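Side-chain contacts in B12-binding domain-containing protein (PDB 6WTE), which probably transfers a methyl group from S-adenosylmethionine to carbon 2 of tryptophan by way of cobalamin, with a [4Fe-4S] cluster and without radical chemistry: residues I17-Y20 / A21-V24; S232-V235 / E236-A239. All coordinates share one frame; numbering follows the deposited sequence.

Contact 1: I17-Y20 / A21-V24; sequences IAPY and ALDV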
ATOM      1  N   ILE A  17      11.934  -0.346   0.209  1.00 16.22           N
ATOM      2  CA  ILE A  17      11.118   0.863   0.193  1.00 15.81           C
ATOM      3  C   ILE A  17      11.189   1.487   1.579  1.00 14.99           C
ATOM      4  O   ILE A  17      10.884   0.819   2.575  1.00 14.33           O
ATOM      5  CB  ILE A  17       9.658   0.555  -0.187  1.00 18.90           C
ATOM      6  CG1 ILE A  17       9.569   0.088  -1.644  1.00 17.19           C
ATOM      7  CG2 ILE A  17       8.764   1.754   0.102  1.00 15.70           C
ATOM      8  CD1 ILE A  17      10.183   1.059  -2.637  1.00 18.90           C
ATOM      9  N   ALA A  18      11.580   2.758   1.642  1.00 14.95           N
ATOM     10  CA  ALA A  18      11.752   3.418   2.929  1.00 14.58           C
ATOM     11  C   ALA A  18      10.446   3.379   3.721  1.00 12.13           C
ATOM     12  O   ALA A  18       9.369   3.612   3.159  1.00 13.93           O
ATOM     13  CB  ALA A  18      12.202   4.868   2.742  1.00 13.18           C
ATOM     14  N   PRO A  19      10.498   3.057   5.018  1.00 13.12           N
ATOM     15  CA  PRO A  19       9.287   3.070   5.875  1.00 11.22           C
ATOM     16  C   PRO A  19       8.874   4.490   6.254  1.00 12.25           C
ATOM     17  O   PRO A  19       9.104   4.987   7.361  1.00 12.10           O
ATOM     18  CB  PRO A  19       9.729   2.254   7.091  1.00 13.65           C
ATOM     19  CG  PRO A  19      11.201   2.501   7.168  1.00 11.18           C
ATOM     20  CD  PRO A  19      11.683   2.566   5.740  1.00 12.54           C
ATOM     21  N   TYR A  20       8.237   5.150   5.287  1.00  9.95           N
ATOM     22  CA  TYR A  20       7.824   6.541   5.424  1.00  9.96           C
ATOM     23  C   TYR A  20       7.015   6.762   6.696  1.00 12.05           C
ATOM     24  O   TYR A  20       7.145   7.804   7.355  1.00 10.24           O
ATOM     25  CB  TYR A  20       7.016   6.908   4.175  1.00 10.29           C
ATOM     26  CG  TYR A  20       6.645   8.354   3.964  1.00 12.57           C
ATOM     27  CD1 TYR A  20       7.193   9.381   4.729  1.00 11.31           C
ATOM     28  CD2 TYR A  20       5.735   8.690   2.967  1.00 12.33           C
ATOM     29  CE1 TYR A  20       6.833  10.704   4.499  1.00 11.87           C
ATOM     30  CE2 TYR A  20       5.378  10.001   2.731  1.00 13.67           C
ATOM     31  CZ  TYR A  20       5.927  11.004   3.495  1.00 15.42           C
ATOM     32  OH  TYR A  20       5.555  12.311   3.247  1.00 13.58           O
ATOM     33  N   ALA A  21       6.192   5.774   7.065  1.00  9.92           N
ATOM     34  CA  ALA A  21       5.400   5.860   8.290  1.00 12.11           C
ATOM     35  C   ALA A  21       6.250   6.270   9.481  1.00 10.62           C
ATOM     36  O   ALA A  21       5.837   7.106  10.291  1.00 11.03           O
ATOM     37  CB  ALA A  21       4.733   4.514   8.574  1.00 10.14           C
ATOM     38  N   LEU A  22       7.452   5.706   9.592  1.00 10.11           N
ATOM     39  CA  LEU A  22       8.267   5.982  10.765  1.00 10.35           C
ATOM     40  C   LEU A  22       8.775   7.422  10.774  1.00 10.54           C
ATOM     41  O   LEU A  22       8.949   8.008  11.850  1.00 13.03           O
ATOM     42  CB  LEU A  22       9.419   4.973  10.847  1.00 10.90           C
ATOM     43  CG  LEU A  22       9.023   3.492  10.985  1.00 11.73           C
ATOM     44  CD1 LEU A  22      10.221   2.630  11.393  1.00 13.03           C
ATOM     45  CD2 LEU A  22       7.877   3.300  11.990  1.00 11.57           C
ATOM     46  N   ASP A  23       8.989   8.027   9.599  1.00 10.52           N
ATOM     47  CA  ASP A  23       9.356   9.439   9.578  1.00 12.66           C
ATOM     48  C   ASP A  23       8.198  10.311  10.049  1.00 12.17           C
ATOM     49  O   ASP A  23       8.409  11.301  10.764  1.00 11.53           O
ATOM     50  CB  ASP A  23       9.805   9.866   8.176  1.00 13.88           C
ATOM     51  CG  ASP A  23      11.272   9.553   7.894  1.00 11.93           C
ATOM     52  OD1 ASP A  23      12.053   9.302   8.843  1.00 16.14           O
ATOM     53  OD2 ASP A  23      11.659   9.591   6.704  1.00 12.18           O
ATOM     54  N   VAL A  24       6.971   9.968   9.648  1.00 10.91           N
ATOM     55  CA  VAL A  24       5.797  10.698  10.122  1.00 10.75           C
ATOM     56  C   VAL A  24       5.679  10.579  11.637  1.00 12.94           C
ATOM     57  O   VAL A  24       5.472  11.574  12.345  1.00 12.75           O
ATOM     58  CB  VAL A  24       4.522  10.182   9.428  1.00 10.13           C
ATOM     59  CG1 VAL A  24       3.311  10.981   9.894  1.00 13.02           C
ATOM     60  CG2 VAL A  24       4.652  10.252   7.905  1.00 10.03           C
TER
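Pro19 and Tyr20 turn the chain into the helix that carries Ala21 to Val24: Pro19 O accepts from Leu22 N at 2.9 Å, the donor standing well above the carbonyl plane, and Tyr20 O accepts from Val24 N at 3.2 Å with an N-H...O angle of 162°. Tyr20 O also receives a weak bond from Asp23 N. Just before this, Pro19 is the centre of an inverse gamma turn; proline suits the place because its ring restricts phi and the turn needs no N-H from its central residue.

The side chains follow the same spacing. Three residues on, Leu22 sets CG against Pro19 CB at 4.1 Å, an apolar touch beside the carbonyl that its own N-H binds. With CG anti to the backbone N (chi1 -171°), the Tyr20 ring lies alongside the first turn. Its CE1 meets Val24 CG2 at 4.1 Å, obliquely, while Asp23 CB comes to the ring edge near its plane. Valine suits this point because it branches at CB: CG2 lies beside its own backbone N, which brings it 3.5 Å from Tyr20 O as well as to the ring. Ala21 offers only a methyl group, fitting for a residue whose side chain lies against the bound cobalamin; Ile17, Tyr20 and Val24 touch it too.

The polar ends are held from farther along the chain. Tyr20 OH is hydrogen-bonded to the carboxylate of Glu255 and the backbone N of Leu222, and Asp23 OD2 forms a salt bridge with Arg199 and a hydrogen bond with Asn209. Helix 20-31 thus starts between two parts of the fold: Leu22 packs on strand 4-9, Pro19 on both that strand and helix 209-214, and Tyr20 on strand 219-221.

Contact 2: S232-V235 / E236-A239; sequences SHCV and EPDA. With SF4 (iron/sulfur cluster), chain C.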
ATOM      1  N   SER A 232     -14.880  -1.589  -4.879  1.00 13.26           N
ATOM      2  CA  SER A 232     -15.255  -2.821  -4.192  1.00 12.92           C
ATOM      3  C   SER A 232     -14.048  -3.674  -3.822  1.00 15.71           C
ATOM      4  O   SER A 232     -14.138  -4.479  -2.887  1.00 15.51           O
ATOM      5  CB  SER A 232     -16.234  -3.630  -5.047  1.00 12.75           C
ATOM      6  OG  SER A 232     -15.592  -4.178  -6.182  1.00 12.72           O
ATOM      7  N   HIS A 233     -12.920  -3.496  -4.505  1.00 12.65           N
ATOM      8  CA  HIS A 233     -11.732  -4.311  -4.283  1.00 11.20           C
ATOM      9  C   HIS A 233     -10.752  -3.701  -3.293  1.00 14.74           C
ATOM     10  O   HIS A 233      -9.745  -4.338  -2.974  1.00 13.83           O
ATOM     11  CB  HIS A 233     -11.000  -4.522  -5.611  1.00 14.56           C
ATOM     12  CG  HIS A 233     -10.333  -3.284  -6.129  1.00 14.81           C
ATOM     13  ND1 HIS A 233     -11.020  -2.115  -6.375  1.00 12.22           N
ATOM     14  CD2 HIS A 233      -9.035  -3.023  -6.421  1.00 22.29           C
ATOM     15  CE1 HIS A 233     -10.181  -1.196  -6.818  1.00 13.47           C
ATOM     16  NE2 HIS A 233      -8.970  -1.720  -6.854  1.00 18.89           N
ATOM     17  N   CYS A 234     -11.011  -2.495  -2.803  1.00 12.30           N
ATOM     18  CA  CYS A 234      -9.958  -1.649  -2.262  1.00 12.12           C
ATOM     19  C   CYS A 234     -10.050  -1.521  -0.749  1.00 11.79           C
ATOM     20  O   CYS A 234     -11.112  -1.190  -0.213  1.00 13.03           O
ATOM     21  CB  CYS A 234     -10.013  -0.261  -2.893  1.00 12.29           C
ATOM     22  SG  CYS A 234      -8.576   0.690  -2.451  1.00 12.72           S
ATOM     23  N   VAL A 235      -8.912  -1.728  -0.077  1.00 10.16           N
ATOM     24  CA  VAL A 235      -8.828  -1.621   1.380  1.00 12.37           C
ATOM     25  C   VAL A 235      -8.633  -0.201   1.880  1.00 12.98           C
ATOM     26  O   VAL A 235      -8.732   0.029   3.091  1.00 11.85           O
ATOM     27  CB  VAL A 235      -7.654  -2.442   1.941  1.00 10.38           C
ATOM     28  CG1 VAL A 235      -7.814  -3.919   1.598  1.00 11.99           C
ATOM     29  CG2 VAL A 235      -6.322  -1.902   1.395  1.00 10.65           C
ATOM     30  N   GLU A 236      -8.349   0.758   1.000  1.00 10.61           N
ATOM     31  CA  GLU A 236      -7.812   2.032   1.472  1.00  9.64           C
ATOM     32  C   GLU A 236      -8.849   2.963   2.096  1.00 10.82           C
ATOM     33  O   GLU A 236      -8.513   3.657   3.065  1.00 10.76           O
ATOM     34  CB  GLU A 236      -7.062   2.745   0.335  1.00 10.96           C
ATOM     35  CG  GLU A 236      -5.934   1.879  -0.210  1.00 12.97           C
ATOM     36  CD  GLU A 236      -4.911   2.627  -1.027  1.00 16.23           C
ATOM     37  OE1 GLU A 236      -4.758   3.862  -0.846  1.00 11.56           O
ATOM     38  OE2 GLU A 236      -4.246   1.962  -1.852  1.00 17.30           O
ATOM     39  N   PRO A 237     -10.089   3.053   1.596  1.00 11.50           N
ATOM     40  CA  PRO A 237     -11.066   3.874   2.331  1.00  9.86           C
ATOM     41  C   PRO A 237     -11.172   3.464   3.792  1.00 12.01           C
ATOM     42  O   PRO A 237     -11.188   4.322   4.681  1.00 10.13           O
ATOM     43  CB  PRO A 237     -12.369   3.647   1.557  1.00 13.66           C
ATOM     44  CG  PRO A 237     -11.908   3.409   0.156  1.00 12.71           C
ATOM     45  CD  PRO A 237     -10.630   2.616   0.292  1.00 12.87           C
ATOM     46  N   ASP A 238     -11.198   2.167   4.073  1.00 10.45           N
ATOM     47  CA  ASP A 238     -11.280   1.747   5.466  1.00  9.33           C
ATOM     48  C   ASP A 238      -9.944   1.897   6.178  1.00 10.43           C
ATOM     49  O   ASP A 238      -9.883   2.421   7.296  1.00 12.16           O
ATOM     50  CB  ASP A 238     -11.741   0.304   5.574  1.00 10.83           C
ATOM     51  CG  ASP A 238     -11.586  -0.220   6.978  1.00 10.44           C
ATOM     52  OD1 ASP A 238     -12.329   0.260   7.852  1.00 10.72           O
ATOM     53  OD2 ASP A 238     -10.698  -1.065   7.213  1.00 11.83           O
ATOM     54  N   ALA A 239      -8.868   1.411   5.560  1.00 10.45           N
ATOM     55  CA  ALA A 239      -7.596   1.310   6.266  1.00  9.07           C
ATOM     56  C   ALA A 239      -6.876   2.649   6.383  1.00 10.88           C
ATOM     57  O   ALA A 239      -6.087   2.838   7.316  1.00 14.15           O
ATOM     58  CB  ALA A 239      -6.697   0.288   5.572  1.00 10.87           C
TER
HETATM   59 FE1  SF4 C 801     -10.917   3.346  -5.594  1.00 12.88          FE
HETATM   60 FE2  SF4 C 801      -9.966   5.052  -3.661  1.00 11.85          FE
HETATM   61 FE3  SF4 C 801      -8.308   4.249  -5.651  1.00 13.00          FE
HETATM   62 FE4  SF4 C 801      -9.087   2.479  -3.763  1.00 12.89          FE
HETATM   63  S1  SF4 C 801      -7.806   4.329  -3.426  1.00 12.13           S
HETATM   64  S2  SF4 C 801      -9.026   2.124  -6.010  1.00 12.93           S
HETATM   65  S3  SF4 C 801     -11.217   3.177  -3.328  1.00 12.61           S
HETATM   66  S4  SF4 C 801     -10.218   5.486  -5.896  1.00 13.13           S
HETATM   67  O   HOH W   1     -12.003  -0.092   2.149  1.00 12.14           O
HETATM   68  O   HOH W   2      -9.176  -2.098   5.104  1.00 11.19           O
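The carboxylate of Glu236, whose CG lies alongside Cys234 SG at 3.7 Å, is held at both oxygens: OE1 is hydrogen-bonded to Ser272 and OE2 to N29 of cobalamin, which should limit its rotation. The other flat group, the imidazole of His233, has Cys234 CB over one face, 4.0 Å above the plane and offset toward the rim, while its CE1 approaches S2 of the iron-sulfur cluster at 3.6 Å.

Cys234 does two jobs with one sulfur. SG points anti to the backbone N (chi1 -170°) and binds the iron FE4 at 2.3 Å. The same atom accepts a nearly straight hydrogen bond from Glu236 N at 3.5 Å, capping the start of the helix. Such a bond would probably withdraw some electron density from the sulfur. The extended chain of Glu236 spans from the cysteine to the corrinoid. Pro237, which needs no N-H donor this early in a helix, presents CG to cluster sulfur S3 at 3.6 Å. Branched and apolar, Val235 suits the helix start: CG2 comes within 3.4 Å of Glu236 N and crosses near Glu236 CG, and the side chain also touches Phe414.

Val235 O accepts a hydrogen bond from Ala239 N at 2.8 Å, in the first turn of helix 236-240. One water donates to both Val235 O and Asp238 OD2, which is also salt-bridged to Lys126; another accepts from Asp238 N and lies close to Cys234 O. Cys234 is the last cysteine of the CX3CX2C motif of radical SAM enzymes, completed by Cys227 and Cys231; Glu273 is a further ligand of the cluster.

Overall arrangement
From the N terminus, strand 4-9 leads through a loop into contact 1, which closes that loop onto the start of helix 20-31 in the B12-binding domain. About two hundred residues later, contact 2 closes the loop after strand 224-225 onto the short helix 236-240 of the radical SAM core. Each is a local turn into a helix, so the two stand in series and neither nests within nor crosses the other. The centres of contact 1 and contact 2 are about 21 Å apart. Their nearest atoms are about 11 Å apart, without touching. Cobalamin joins them: residues of 17-24 touch it from one domain, and residues of 232-239 connect it with the iron-sulfur cluster in the other.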